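Local coordinates for protein dehydroascorbate reductase (Chlamydomonas reinhardtii, PDB 5XFT) that probably catalyses the glutathione-dependent reduction of dehydroascorbate to ascorbate, as a member of the dehydroascorbate reductase family within the glutathione S-transferase superfamily, at residues F23-V27 and V60-K64; G11-K17 and E41-F45. One frame throughout, in Å; residues are numbered along the deposited sequence.

Contact 1: residues F23-V27 and V60-K64; sequences FCHRV and VPVIK
P61 fits against the first turn of helix 22-33, at C24, and the CA atoms of these two residues, 4.8 Å apart, mark the closest backbone approach. Everything that crosses here is van der Waals contact, for no hydrogen bond joins F23-V27 to V60-K64. Three kinds of touch can be told apart.

The first is between ring and helix backbone: CD of P61 lies 3.5 Å from C24 N.

The second is between sulfur and carbon. SG of C24 stands anti to its own carbonyl carbon (chi1 -59°), which carries it alongside the V60-P61 linkage: CG2 of V60 is 3.5 Å from SG, and CD of P61 is 3.8 Å from it. The thiol therefore touches both residues that share the peptide bond.

The third is purely aliphatic. F23 CB meets P61 CD at 3.9 Å, while the F23 phenyl ring leads away from the contact. V27, one turn further along and bonded through its N to F23 O, divides its methyls between two partners. CG2 crosses the proline ring at a slant, 3.7 Å from P61 CG; CG1, anti to the backbone N, extends to CG2 of I63 at a looser 4.3 Å. V27 also touches I7 of strand 5-12 and I78 of helix 75-85.

The V60-P61 peptide bond is cis, and beyond it the chain runs directly into strand 62-64. C21 and C24, at the start of the helix, have a spacing that resembles the thioredoxin-type CxxC, though no such role is established for them here. A cis-proline just ahead of a strand, facing the start of a helix, is characteristic of the thioredoxin fold, here in the N-terminal domain of a glutathione S-transferase relative.

Contact 2: residues G11-K17 and E41-F45; sequences GDPAKNK and EYIDF
Y42 lays its ring along the backbone of G11-K17, with CD1 3.7 Å from the CA of G11, which has no side chain to hold the ring off. A chi1 of -59°, with CG anti to the carbonyl carbon, sets it there. K17 O lies 3.8 Å above one face, offset toward the rim. At the edge, in the ring plane, comes N16 ND2, 3.7 Å from CE2; the amide stands nearly perpendicular to the ring (89°), although N16 is poorly ordered. N16 and K17 both face D12 in a G1 beta bulge, D12 N bonding K17 O and K17 N bonding D12 O, that closes the hairpin from strand 5-12 to strand 17-18.

G11 also makes the one direct hydrogen bond, N to I43 O, 3.0 Å and almost straight at 174°. It joins parallel neighbours of a beta-alpha-beta crossover whose helix is 22-33. G11 O takes a bond from a water that in turn accepts from F45 N.

Were Y42 cut back to an alanine, G11 CA would probably face a gap and the bulge lose the ring it packs on. P13 packs on the chain just past the tyrosine ring, CG 3.4 Å from Y42 O and CD 3.7 Å from D44 CB.

In the fold
Both contacts serve one mixed sheet of the N-terminal domain. Contact 1 is the deeper, its centre about 9 Å from the centre of the chain against about 18 Å, with four of its six touching residues buried. Its chemistry follows: apolar packing of helix 22-33 on the cis-proline loop and the strand that follows it, with no hydrogen bond across. Contact 2 lies at the end of strand 5-12, where a strand-to-strand bond, a bridging water and a tyrosine ring laid along the hairpin backbone, from buried G11 out to exposed N16 and K17, take part. Their segments alternate along the chain. V60 joins them, CG2 3.7 Å from F45 CZ and CG1 3.8 Å from I43 CG1.

Contact 1: residues F23-V27 and V60-K64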
loop_
_atom_site.group_PDB
_atom_site.type_symbol
_atom_site.label_atom_id
_atom_site.label_comp_id
_atom_site.label_asym_id
_atom_site.label_seq_id
_atom_site.Cartn_x
_atom_site.Cartn_y
_atom_site.Cartn_z
ATOM N N PHE A 23 2.038 -3.091 -2.428
ATOM C CA PHE A 23 2.341 -2.328 -3.636
ATOM C C PHE A 23 1.194 -2.405 -4.641
ATOM O O PHE A 23 0.782 -1.381 -5.212
ATOM C CB PHE A 23 3.658 -2.827 -4.233
ATOM C CG PHE A 23 4.794 -2.797 -3.255
ATOM C CD1 PHE A 23 5.574 -1.664 -3.122
ATOM C CD2 PHE A 23 5.061 -3.887 -2.439
ATOM C CE1 PHE A 23 6.614 -1.618 -2.202
ATOM C CE2 PHE A 23 6.099 -3.848 -1.516
ATOM C CZ PHE A 23 6.877 -2.711 -1.400
ATOM N N CYS A 24 0.664 -3.615 -4.860
ATOM C CA CYS A 24 -0.636 -3.752 -5.508
ATOM C C CYS A 24 -1.658 -2.858 -4.837
ATOM O O CYS A 24 -2.416 -2.144 -5.506
ATOM C CB CYS A 24 -1.123 -5.197 -5.439
ATOM S SG CYS A 24 -0.085 -6.436 -6.194
ATOM N N HIS A 25 -1.696 -2.889 -3.503
ATOM C CA HIS A 25 -2.628 -2.040 -2.772
ATOM C C HIS A 25 -2.437 -0.574 -3.143
ATOM O O HIS A 25 -3.414 0.170 -3.278
ATOM C CB HIS A 25 -2.460 -2.250 -1.266
ATOM C CG HIS A 25 -3.622 -1.771 -0.454
ATOM N ND1 HIS A 25 -3.616 -1.772 0.923
ATOM C CD2 HIS A 25 -4.829 -1.281 -0.824
ATOM C CE1 HIS A 25 -4.766 -1.297 1.369
ATOM N NE2 HIS A 25 -5.519 -0.990 0.330
ATOM N N ARG A 26 -1.187 -0.148 -3.339
ATOM C CA ARG A 26 -0.932 1.248 -3.681
ATOM C C ARG A 26 -1.489 1.585 -5.059
ATOM O O ARG A 26 -2.155 2.616 -5.241
ATOM C CB ARG A 26 0.568 1.549 -3.615
ATOM C CG ARG A 26 0.968 2.766 -4.457
ATOM C CD ARG A 26 2.485 2.849 -4.713
ATOM N NE ARG A 26 2.924 4.232 -4.817
ATOM C CZ ARG A 26 4.152 4.565 -5.202
ATOM N NH1 ARG A 26 5.028 3.607 -5.489
ATOM N NH2 ARG A 26 4.531 5.832 -5.286
ATOM N N VAL A 27 -1.248 0.718 -6.045
ATOM C CA VAL A 27 -1.812 0.967 -7.371
ATOM C C VAL A 27 -3.337 1.003 -7.319
ATOM O O VAL A 27 -3.973 1.907 -7.880
ATOM C CB VAL A 27 -1.298 -0.083 -8.369
ATOM C CG1 VAL A 27 -2.056 0.014 -9.679
ATOM C CG2 VAL A 27 0.186 0.115 -8.590
ATOM N N VAL A 60 4.165 -8.504 -9.068
ATOM C CA VAL A 60 2.950 -7.734 -9.228
ATOM C C VAL A 60 3.194 -6.512 -8.356
ATOM O O VAL A 60 4.007 -6.574 -7.438
ATOM C CB VAL A 60 1.712 -8.547 -8.808
ATOM C CG1 VAL A 60 1.491 -9.730 -9.754
ATOM C CG2 VAL A 60 1.868 -9.043 -7.385
ATOM N N PRO A 61 2.502 -5.394 -8.615
ATOM C CA PRO A 61 1.457 -5.176 -9.623
ATOM C C PRO A 61 1.972 -5.092 -11.044
ATOM O O PRO A 61 3.114 -4.675 -11.288
ATOM C CB PRO A 61 0.883 -3.810 -9.240
ATOM C CG PRO A 61 1.961 -3.145 -8.490
ATOM C CD PRO A 61 2.656 -4.222 -7.727
ATOM N N VAL A 62 1.118 -5.476 -11.984
ATOM C CA VAL A 62 1.331 -5.181 -13.393
ATOM C C VAL A 62 0.019 -4.618 -13.913
ATOM O O VAL A 62 -1.048 -5.032 -13.461
ATOM C CB VAL A 62 1.769 -6.437 -14.187
ATOM C CG1 VAL A 62 2.018 -6.103 -15.644
ATOM C CG2 VAL A 62 3.029 -7.060 -13.581
ATOM N N ILE A 63 0.084 -3.636 -14.813
ATOM C CA ILE A 63 -1.131 -3.168 -15.465
ATOM C C ILE A 63 -1.025 -3.425 -16.961
ATOM O O ILE A 63 0.049 -3.674 -17.510
ATOM C CB ILE A 63 -1.453 -1.683 -15.206
ATOM C CG1 ILE A 63 -0.495 -0.769 -15.969
ATOM C CG2 ILE A 63 -1.511 -1.363 -13.715
ATOM C CD1 ILE A 63 -1.167 0.512 -16.403
ATOM N N LYS A 64 -2.182 -3.364 -17.613
ATOM C CA LYS A 64 -2.290 -3.615 -19.047
ATOM C C LYS A 64 -3.508 -2.825 -19.516
ATOM O O LYS A 64 -4.647 -3.237 -19.277
ATOM C CB LYS A 64 -2.427 -5.104 -19.334
ATOM C CG LYS A 64 -2.416 -5.483 -20.803
ATOM C CD LYS A 64 -1.039 -5.321 -21.395
ATOM C CE LYS A 64 -0.820 -6.279 -22.553
ATOM N NZ LYS A 64 -1.746 -6.017 -23.677
#

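Contact 2: residues G11-K17 and E41-F45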
loop_
_atom_site.group_PDB
_atom_site.type_symbol
_atom_site.label_atom_id
_atom_site.label_comp_id
_atom_site.label_asym_id
_atom_site.label_seq_id
_atom_site.Cartn_x
_atom_site.Cartn_y
_atom_site.Cartn_z
ATOM N N GLY A 11 -3.534 -12.476 -5.493
ATOM C CA GLY A 11 -4.868 -12.870 -5.111
ATOM C C GLY A 11 -5.054 -14.369 -5.122
ATOM O O GLY A 11 -4.099 -15.137 -5.234
ATOM N N ASP A 12 -6.311 -14.774 -4.974
ATOM C CA ASP A 12 -6.711 -16.177 -5.086
ATOM C C ASP A 12 -7.688 -16.305 -6.242
ATOM O O ASP A 12 -8.895 -16.065 -6.064
ATOM C CB ASP A 12 -7.350 -16.670 -3.793
ATOM C CG ASP A 12 -7.569 -18.168 -3.789
ATOM O OD1 ASP A 12 -7.745 -18.759 -4.877
ATOM O OD2 ASP A 12 -7.563 -18.759 -2.692
ATOM N N PRO A 13 -7.230 -16.692 -7.435
ATOM C CA PRO A 13 -8.154 -16.754 -8.578
ATOM C C PRO A 13 -9.291 -17.738 -8.367
ATOM O O PRO A 13 -10.401 -17.511 -8.866
ATOM C CB PRO A 13 -7.246 -17.176 -9.743
ATOM C CG PRO A 13 -5.832 -17.081 -9.225
ATOM C CD PRO A 13 -5.915 -17.266 -7.755
ATOM N N ALA A 14 -9.054 -18.816 -7.618
ATOM C CA ALA A 14 -10.087 -19.809 -7.356
ATOM C C ALA A 14 -11.188 -19.293 -6.441
ATOM O O ALA A 14 -12.232 -19.941 -6.336
ATOM C CB ALA A 14 -9.463 -21.067 -6.748
ATOM N N LYS A 15 -10.989 -18.155 -5.778
ATOM C CA LYS A 15 -12.013 -17.595 -4.908
ATOM C C LYS A 15 -12.340 -16.148 -5.246
ATOM O O LYS A 15 -13.115 -15.518 -4.516
ATOM C CB LYS A 15 -11.585 -17.711 -3.442
ATOM C CG LYS A 15 -11.521 -19.146 -2.973
ATOM C CD LYS A 15 -10.543 -19.337 -1.828
ATOM C CE LYS A 15 -11.035 -18.705 -0.543
ATOM N NZ LYS A 15 -10.262 -19.221 0.622
ATOM N N ASN A 16 -11.786 -15.614 -6.336
ATOM C CA ASN A 16 -11.975 -14.212 -6.716
ATOM C C ASN A 16 -11.675 -13.288 -5.536
ATOM O O ASN A 16 -12.391 -12.319 -5.274
ATOM C CB ASN A 16 -13.385 -13.980 -7.262
ATOM C CG ASN A 16 -13.441 -12.857 -8.279
ATOM O OD1 ASN A 16 -14.036 -11.806 -8.035
ATOM N ND2 ASN A 16 -12.817 -13.075 -9.432
ATOM N N LYS A 17 -10.597 -13.595 -4.816
ATOM C CA LYS A 17 -10.285 -12.948 -3.549
ATOM C C LYS A 17 -8.963 -12.196 -3.645
ATOM O O LYS A 17 -7.925 -12.789 -3.967
ATOM C CB LYS A 17 -10.224 -13.980 -2.419
ATOM C CG LYS A 17 -10.020 -13.373 -1.051
ATOM C CD LYS A 17 -9.727 -14.441 -0.018
ATOM C CE LYS A 17 -9.528 -13.825 1.356
ATOM N NZ LYS A 17 -9.132 -14.847 2.364
ATOM N N GLU A 41 -7.124 -8.858 -12.050
ATOM C CA GLU A 41 -6.776 -10.234 -12.356
ATOM C C GLU A 41 -5.855 -10.725 -11.248
ATOM O O GLU A 41 -4.850 -10.075 -10.945
ATOM C CB GLU A 41 -6.099 -10.331 -13.722
ATOM C CG GLU A 41 -6.355 -11.631 -14.454
ATOM C CD GLU A 41 -7.746 -11.701 -15.026
ATOM O OE1 GLU A 41 -8.485 -12.612 -14.614
ATOM O OE2 GLU A 41 -8.100 -10.845 -15.866
ATOM N N TYR A 42 -6.210 -11.846 -10.627
ATOM C CA TYR A 42 -5.495 -12.336 -9.458
ATOM C C TYR A 42 -4.403 -13.306 -9.873
ATOM O O TYR A 42 -4.652 -14.249 -10.631
ATOM C CB TYR A 42 -6.451 -13.019 -8.484
ATOM C CG TYR A 42 -7.536 -12.103 -8.023
ATOM C CD1 TYR A 42 -7.233 -10.982 -7.278
ATOM C CD2 TYR A 42 -8.864 -12.341 -8.349
ATOM C CE1 TYR A 42 -8.216 -10.129 -6.854
ATOM C CE2 TYR A 42 -9.862 -11.481 -7.928
ATOM C CZ TYR A 42 -9.526 -10.376 -7.180
ATOM O OH TYR A 42 -10.503 -9.509 -6.750
ATOM N N ILE A 43 -3.196 -13.067 -9.378
ATOM C CA ILE A 43 -2.076 -13.974 -9.571
ATOM C C ILE A 43 -1.931 -14.799 -8.301
ATOM O O ILE A 43 -1.815 -14.249 -7.196
ATOM C CB ILE A 43 -0.777 -13.218 -9.884
ATOM C CG1 ILE A 43 -0.945 -12.312 -11.111
ATOM C CG2 ILE A 43 0.370 -14.203 -10.058
ATOM C CD1 ILE A 43 -1.043 -13.039 -12.425
ATOM N N ASP A 44 -1.960 -16.114 -8.458
ATOM C CA ASP A 44 -1.671 -17.029 -7.366
ATOM C C ASP A 44 -0.160 -17.213 -7.283
ATOM O O ASP A 44 0.452 -17.742 -8.214
ATOM C CB ASP A 44 -2.401 -18.354 -7.604
ATOM C CG ASP A 44 -1.926 -19.479 -6.698
ATOM O OD1 ASP A 44 -2.140 -20.649 -7.077
ATOM O OD2 ASP A 44 -1.342 -19.211 -5.626
ATOM N N PHE A 45 0.439 -16.765 -6.174
ATOM C CA PHE A 45 1.892 -16.805 -6.037
ATOM C C PHE A 45 2.442 -18.223 -6.049
ATOM O O PHE A 45 3.644 -18.405 -6.266
ATOM C CB PHE A 45 2.330 -16.099 -4.753
ATOM C CG PHE A 45 2.433 -14.608 -4.882
ATOM C CD1 PHE A 45 2.137 -13.980 -6.082
ATOM C CD2 PHE A 45 2.828 -13.831 -3.799
ATOM C CE1 PHE A 45 2.227 -12.604 -6.198
ATOM C CE2 PHE A 45 2.923 -12.453 -3.906
ATOM C CZ PHE A 45 2.622 -11.839 -5.107
HETATM O O HOH W 1 -1.336 -15.955 -4.146
#